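Local coordinates for protein pyroglutamyl-peptidase I (Fervidobacterium islandicum, PDB 6LTQ) that probably removes N-terminal pyroglutamyl residues from peptides as a pyroglutamyl-peptidase I of a thermophilic, keratin-degrading bacterium, at residues R35-L40 against L79-A84; K139-P144 against V210-E215. All blocks are in the same frame, centred on the assembly; numbering follows the deposited sequence.

Interaction 1. Residues R35-L40 against L79-A84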
loop_
_atom_site.group_PDB
_atom_site.type_symbol
_atom_site.label_atom_id
_atom_site.label_comp_id
_atom_site.label_asym_id
_atom_site.label_seq_id
_atom_site.Cartn_x
_atom_site.Cartn_y
_atom_site.Cartn_z
ATOM N N ARG D 35 19.250 -2.733 18.489
ATOM C CA ARG D 35 20.245 -1.673 18.306
ATOM C C ARG D 35 19.930 -0.438 19.142
ATOM O O ARG D 35 20.839 0.158 19.730
ATOM C CB ARG D 35 20.351 -1.273 16.837
ATOM C CG ARG D 35 20.777 -2.389 15.937
ATOM C CD ARG D 35 22.285 -2.496 15.874
ATOM N NE ARG D 35 22.901 -1.242 15.460
ATOM C CZ ARG D 35 23.220 -0.953 14.204
ATOM N NH1 ARG D 35 23.785 0.214 13.915
ATOM N NH2 ARG D 35 22.970 -1.827 13.235
ATOM N N ILE D 36 18.656 -0.027 19.205
ATOM C CA ILE D 36 18.291 1.145 20.008
ATOM C C ILE D 36 18.563 0.889 21.484
ATOM O O ILE D 36 19.019 1.781 22.215
ATOM C CB ILE D 36 16.814 1.533 19.799
ATOM C CG1 ILE D 36 16.536 1.989 18.370
ATOM C CG2 ILE D 36 16.391 2.640 20.792
ATOM C CD1 ILE D 36 15.040 2.280 18.153
ATOM N N VAL D 37 18.220 -0.311 21.959
ATOM C CA VAL D 37 18.432 -0.625 23.366
ATOM C C VAL D 37 19.925 -0.555 23.693
ATOM O O VAL D 37 20.327 0.045 24.700
ATOM C CB VAL D 37 17.838 -2.007 23.701
ATOM C CG1 VAL D 37 18.332 -2.472 25.084
ATOM C CG2 VAL D 37 16.302 -1.967 23.687
ATOM N N LYS D 38 20.759 -1.124 22.818
ATOM C CA LYS D 38 22.211 -1.045 23.001
ATOM C C LYS D 38 22.675 0.400 22.983
ATOM O O LYS D 38 23.520 0.801 23.789
ATOM C CB LYS D 38 22.940 -1.843 21.912
ATOM C CG LYS D 38 22.723 -3.356 21.957
ATOM C CD LYS D 38 23.541 -4.062 20.851
ATOM C CE LYS D 38 23.364 -3.389 19.474
ATOM N NZ LYS D 38 23.895 -4.193 18.329
ATOM N N ARG D 39 22.147 1.202 22.060
ATOM C CA ARG D 39 22.561 2.599 21.993
ATOM C C ARG D 39 22.197 3.362 23.265
ATOM O O ARG D 39 22.985 4.176 23.752
ATOM C CB ARG D 39 21.957 3.271 20.763
ATOM C CG ARG D 39 22.423 4.692 20.584
ATOM C CD ARG D 39 22.258 5.133 19.149
ATOM N NE ARG D 39 23.277 4.555 18.281
ATOM C CZ ARG D 39 23.454 4.917 17.016
ATOM N NH1 ARG D 39 22.676 5.854 16.482
ATOM N NH2 ARG D 39 24.399 4.346 16.283
ATOM N N LEU D 40 21.009 3.124 23.806
ATOM C CA LEU D 40 20.515 3.866 24.955
ATOM C C LEU D 40 21.019 3.287 26.281
ATOM O O LEU D 40 20.727 3.862 27.354
ATOM C CB LEU D 40 18.994 3.941 24.921
ATOM C CG LEU D 40 18.439 4.866 23.827
ATOM C CD1 LEU D 40 16.908 5.017 23.891
ATOM C CD2 LEU D 40 19.110 6.263 23.802
ATOM N N LEU D 79 8.740 -0.379 28.598
ATOM C CA LEU D 79 8.699 0.211 27.262
ATOM C C LEU D 79 9.280 -0.860 26.357
ATOM O O LEU D 79 10.502 -1.037 26.291
ATOM C CB LEU D 79 9.486 1.518 27.203
ATOM C CG LEU D 79 9.492 2.319 25.893
ATOM C CD1 LEU D 79 8.068 2.530 25.396
ATOM C CD2 LEU D 79 10.205 3.676 26.074
ATOM N N HIS D 80 8.403 -1.614 25.699
ATOM C CA HIS D 80 8.830 -2.710 24.852
ATOM C C HIS D 80 9.008 -2.207 23.425
ATOM O O HIS D 80 8.092 -1.593 22.860
ATOM C CB HIS D 80 7.809 -3.845 24.858
ATOM C CG HIS D 80 7.620 -4.490 26.190
ATOM N ND1 HIS D 80 8.643 -5.123 26.870
ATOM C CD2 HIS D 80 6.515 -4.620 26.960
ATOM C CE1 HIS D 80 8.172 -5.607 28.007
ATOM N NE2 HIS D 80 6.883 -5.316 28.085
ATOM N N LEU D 81 10.172 -2.486 22.845
ATOM C CA LEU D 81 10.453 -2.147 21.457
ATOM C C LEU D 81 10.470 -3.398 20.601
ATOM O O LEU D 81 10.933 -4.457 21.033
ATOM C CB LEU D 81 11.796 -1.423 21.305
ATOM C CG LEU D 81 12.052 -0.203 22.182
ATOM C CD1 LEU D 81 13.431 0.404 21.842
ATOM C CD2 LEU D 81 10.924 0.847 22.070
ATOM N N GLY D 82 9.996 -3.266 19.366
ATOM C CA GLY D 82 10.037 -4.381 18.448
ATOM C C GLY D 82 10.090 -3.894 17.016
ATOM O O GLY D 82 9.766 -2.739 16.716
ATOM N N GLN D 83 10.511 -4.797 16.133
ATOM C CA GLN D 83 10.599 -4.519 14.703
ATOM C C GLN D 83 9.241 -4.751 14.042
ATOM O O GLN D 83 8.609 -5.783 14.261
ATOM C CB GLN D 83 11.670 -5.409 14.068
ATOM C CG GLN D 83 11.754 -5.326 12.564
ATOM C CD GLN D 83 12.642 -6.410 11.996
ATOM O OE1 GLN D 83 13.873 -6.344 12.106
ATOM N NE2 GLN D 83 12.029 -7.420 11.402
ATOM N N ALA D 84 8.782 -3.782 13.252
ATOM C CA ALA D 84 7.571 -3.945 12.443
ATOM C C ALA D 84 7.954 -3.660 11.002
ATOM O O ALA D 84 7.693 -2.563 10.499
ATOM C CB ALA D 84 6.420 -3.011 12.916
#
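Ile36 makes the closer of the two approaches to Leu81, with its branch methyl CG2 lying 3.9 Å from Leu81 CD1. The same CD1 is also 4.1 Å from Ile36 CB, which places it alongside the CB-CG2 bond, on the branch-methyl side of the isoleucine, and the two side chains run roughly perpendicular to each other. CG2 gets there because it is the branch anti to the backbone N. The longer branch, CG1, lies beside that N. Ile36 also packs on Leu181 of strand 175-181 and on Gln206 and Thr207 of helix 203-215.

This is helix-on-sheet packing in the α/β/α sandwich of the pyroglutamyl peptidases. Helix 32-40 belongs to the beta-alpha-beta crossover from strand 15-22 to the parallel strand 48-55, and it packs across strand 77-83, the next strand along on the other side of 15-22.

One residue further along the helix, Val37 adds its CG2, at 4.2 Å from Leu81 CD1, a looser touch made at a slant. Val37 and Leu81 both rest on Leu19 of strand 15-22 as well. Leu81 spans the gap by being fully extended at its second torsion (chi2 -178°), which carries CD1 straight out from the strand to the helix. The backbones at Val37 and Leu81 stay 8.3 Å apart, CA to CA.

Interaction 2. Residues K139-P144 against V210-E215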
loop_
_atom_site.group_PDB
_atom_site.type_symbol
_atom_site.label_atom_id
_atom_site.label_comp_id
_atom_site.label_asym_id
_atom_site.label_seq_id
_atom_site.Cartn_x
_atom_site.Cartn_y
_atom_site.Cartn_z
ATOM N N LYS D 139 5.086 13.745 16.843
ATOM C CA LYS D 139 4.805 14.509 15.624
ATOM C C LYS D 139 5.238 15.958 15.788
ATOM O O LYS D 139 5.812 16.564 14.872
ATOM C CB LYS D 139 3.313 14.482 15.264
ATOM C CG LYS D 139 2.700 13.123 14.865
ATOM C CD LYS D 139 1.181 13.297 14.750
ATOM C CE LYS D 139 0.487 11.962 14.606
ATOM N NZ LYS D 139 0.669 11.437 13.212
ATOM N N LYS D 140 5.036 16.510 16.984
ATOM C CA LYS D 140 5.329 17.922 17.158
ATOM C C LYS D 140 6.820 18.139 17.099
ATOM O O LYS D 140 7.311 19.229 16.780
ATOM C CB LYS D 140 4.775 18.306 18.493
ATOM C CG LYS D 140 3.699 19.287 18.303
ATOM C CD LYS D 140 2.782 18.454 17.198
ATOM C CE LYS D 140 1.682 19.388 16.587
ATOM N NZ LYS D 140 0.587 20.179 17.339
ATOM N N LYS D 141 7.564 17.089 17.432
ATOM C CA LYS D 141 9.017 17.054 17.275
ATOM C C LYS D 141 9.457 16.589 15.880
ATOM O O LYS D 141 10.622 16.195 15.698
ATOM C CB LYS D 141 9.647 16.112 18.304
ATOM C CG LYS D 141 9.347 16.501 19.752
ATOM C CD LYS D 141 10.021 17.818 20.118
ATOM C CE LYS D 141 9.700 18.170 21.570
ATOM N NZ LYS D 141 10.458 19.351 22.048
ATOM N N LYS D 142 8.524 16.556 14.923
ATOM C CA LYS D 142 8.787 16.284 13.502
ATOM C C LYS D 142 9.154 14.828 13.225
ATOM O O LYS D 142 9.890 14.532 12.273
ATOM C CB LYS D 142 9.869 17.214 12.940
ATOM C CG LYS D 142 9.569 18.704 13.171
ATOM C CD LYS D 142 10.656 19.564 12.548
ATOM C CE LYS D 142 10.540 21.005 13.009
ATOM N NZ LYS D 142 9.229 21.592 12.634
ATOM N N ILE D 143 8.649 13.905 14.031
ATOM C CA ILE D 143 8.908 12.484 13.835
ATOM C C ILE D 143 7.603 11.809 13.440
ATOM O O ILE D 143 6.631 11.848 14.214
ATOM C CB ILE D 143 9.514 11.841 15.092
ATOM C CG1 ILE D 143 10.810 12.571 15.481
ATOM C CG2 ILE D 143 9.797 10.379 14.845
ATOM C CD1 ILE D 143 11.536 11.960 16.699
ATOM N N PRO D 144 7.530 11.139 12.291
ATOM C CA PRO D 144 6.310 10.400 11.931
ATOM C C PRO D 144 5.963 9.355 12.986
ATOM O O PRO D 144 6.815 8.572 13.409
ATOM C CB PRO D 144 6.668 9.744 10.586
ATOM C CG PRO D 144 7.749 10.613 10.030
ATOM C CD PRO D 144 8.543 11.119 11.219
ATOM N N VAL D 210 12.646 7.163 20.624
ATOM C CA VAL D 210 12.568 6.454 21.895
ATOM C C VAL D 210 13.150 7.313 23.012
ATOM O O VAL D 210 12.625 7.334 24.135
ATOM C CB VAL D 210 13.264 5.089 21.782
ATOM C CG1 VAL D 210 13.311 4.395 23.147
ATOM C CG2 VAL D 210 12.506 4.208 20.757
ATOM N N ARG D 211 14.225 8.051 22.713
ATOM C CA ARG D 211 14.802 8.990 23.680
ATOM C C ARG D 211 13.769 10.005 24.133
ATOM O O ARG D 211 13.599 10.246 25.334
ATOM C CB ARG D 211 16.049 9.625 23.046
ATOM C CG ARG D 211 16.913 10.571 23.897
ATOM C CD ARG D 211 17.407 11.791 23.202
ATOM N NE ARG D 211 18.208 11.427 22.028
ATOM C CZ ARG D 211 18.893 12.230 21.204
ATOM N NH1 ARG D 211 19.135 13.502 21.480
ATOM N NH2 ARG D 211 19.537 11.660 20.144
ATOM N N LEU D 212 12.997 10.534 23.188
ATOM C CA LEU D 212 11.982 11.522 23.527
ATOM C C LEU D 212 10.871 10.933 24.384
ATOM O O LEU D 212 10.285 11.639 25.216
ATOM C CB LEU D 212 11.391 12.144 22.259
ATOM C CG LEU D 212 12.255 13.195 21.554
ATOM C CD1 LEU D 212 11.803 13.394 20.092
ATOM C CD2 LEU D 212 12.216 14.515 22.332
ATOM N N ILE D 213 10.502 9.672 24.144
ATOM C CA ILE D 213 9.488 9.048 24.989
ATOM C C ILE D 213 10.005 8.947 26.423
ATOM O O ILE D 213 9.309 9.296 27.385
ATOM C CB ILE D 213 9.086 7.668 24.442
ATOM C CG1 ILE D 213 8.402 7.781 23.063
ATOM C CG2 ILE D 213 8.155 6.961 25.441
ATOM C CD1 ILE D 213 8.223 6.432 22.388
ATOM N N LEU D 214 11.246 8.478 26.574
ATOM C CA LEU D 214 11.840 8.334 27.901
ATOM C C LEU D 214 11.980 9.681 28.593
ATOM O O LEU D 214 11.707 9.798 29.794
ATOM C CB LEU D 214 13.200 7.654 27.788
ATOM C CG LEU D 214 13.178 6.185 27.376
ATOM C CD1 LEU D 214 14.580 5.718 26.979
ATOM C CD2 LEU D 214 12.560 5.288 28.471
ATOM N N GLU D 215 12.380 10.720 27.850
ATOM C CA GLU D 215 12.569 12.033 28.458
ATOM C C GLU D 215 11.263 12.663 28.916
ATOM O O GLU D 215 11.291 13.528 29.796
ATOM C CB GLU D 215 13.244 13.001 27.482
ATOM C CG GLU D 215 14.735 12.828 27.325
ATOM C CD GLU D 215 15.312 13.754 26.263
ATOM O OE1 GLU D 215 14.535 14.519 25.657
ATOM O OE2 GLU D 215 16.526 13.669 25.987
#
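A single methyl group, Leu212 CD1, takes both partners here, and one of them is the hydrocarbon part of a solvent-exposed lysine. Lys141 lays its first two methylenes against that methyl, with Lys141 CB 3.9 Å and Lys141 CG 4.0 Å from Leu212 CD1. The lysine chain then bends at its second torsion (chi2 -67°), while its ammonium end, NZ, is hydrogen-bonded to a glycerol that probably came from the crystallisation liquor. The lysine therefore serves the contact with its carbons and leaves its charge to the surface.

Ile143 comes from the buried side. Its CD1 meets Leu212 CD1 at 3.7 Å, methyl to methyl, because the isoleucine branch is stretched out (chi2 -177°) toward the helix. Ile143 goes on to pack against Leu205, Lys208 and Ala209, residues of one to two turns earlier in helix 203-215. Leu212 CD1 thus rests against an apolar side chain and the carbon part of a charged one, at the boundary of core and solvent.

Close by, Lys139 NZ forms a salt bridge with Glu196 of the second subunit and Pro144 packs on Pro185 of that subunit, so the turn also borders a subunit interface.

What brings Lys141 and Ile143 to the same methyl is the turn between them. Lys142, with its positive phi of 72°, is the C-prime residue; Lys142 N bonds to Lys139 O at 2.7 Å and Ile143 N bonds to Leu138 O, the signature of a Schellman motif ending helix 131-140, just ahead of strand 145-148.

Interaction 1 belongs to the core: all three residues that touch are buried, and a helix packs on a strand near the middle of the sheet. Interaction 2 lies about 14 Å away, centre to centre, on the outer side of helix 203-215, where the turn that follows helix 131-140 meets that helix at the edge of solvent. Both contacts are apolar, but the second draws on lysine methylenes and borders another subunit, while no other chain touches 35-40 or 79-84. Helix 203-215 joins them: its inner face packs on interaction 1, with Leu40 CD1 3.7 Å from Val210 CG1 and Leu79 CD2 3.7 Å from Leu214 CD2, and Leu212 faces outward to 139-144.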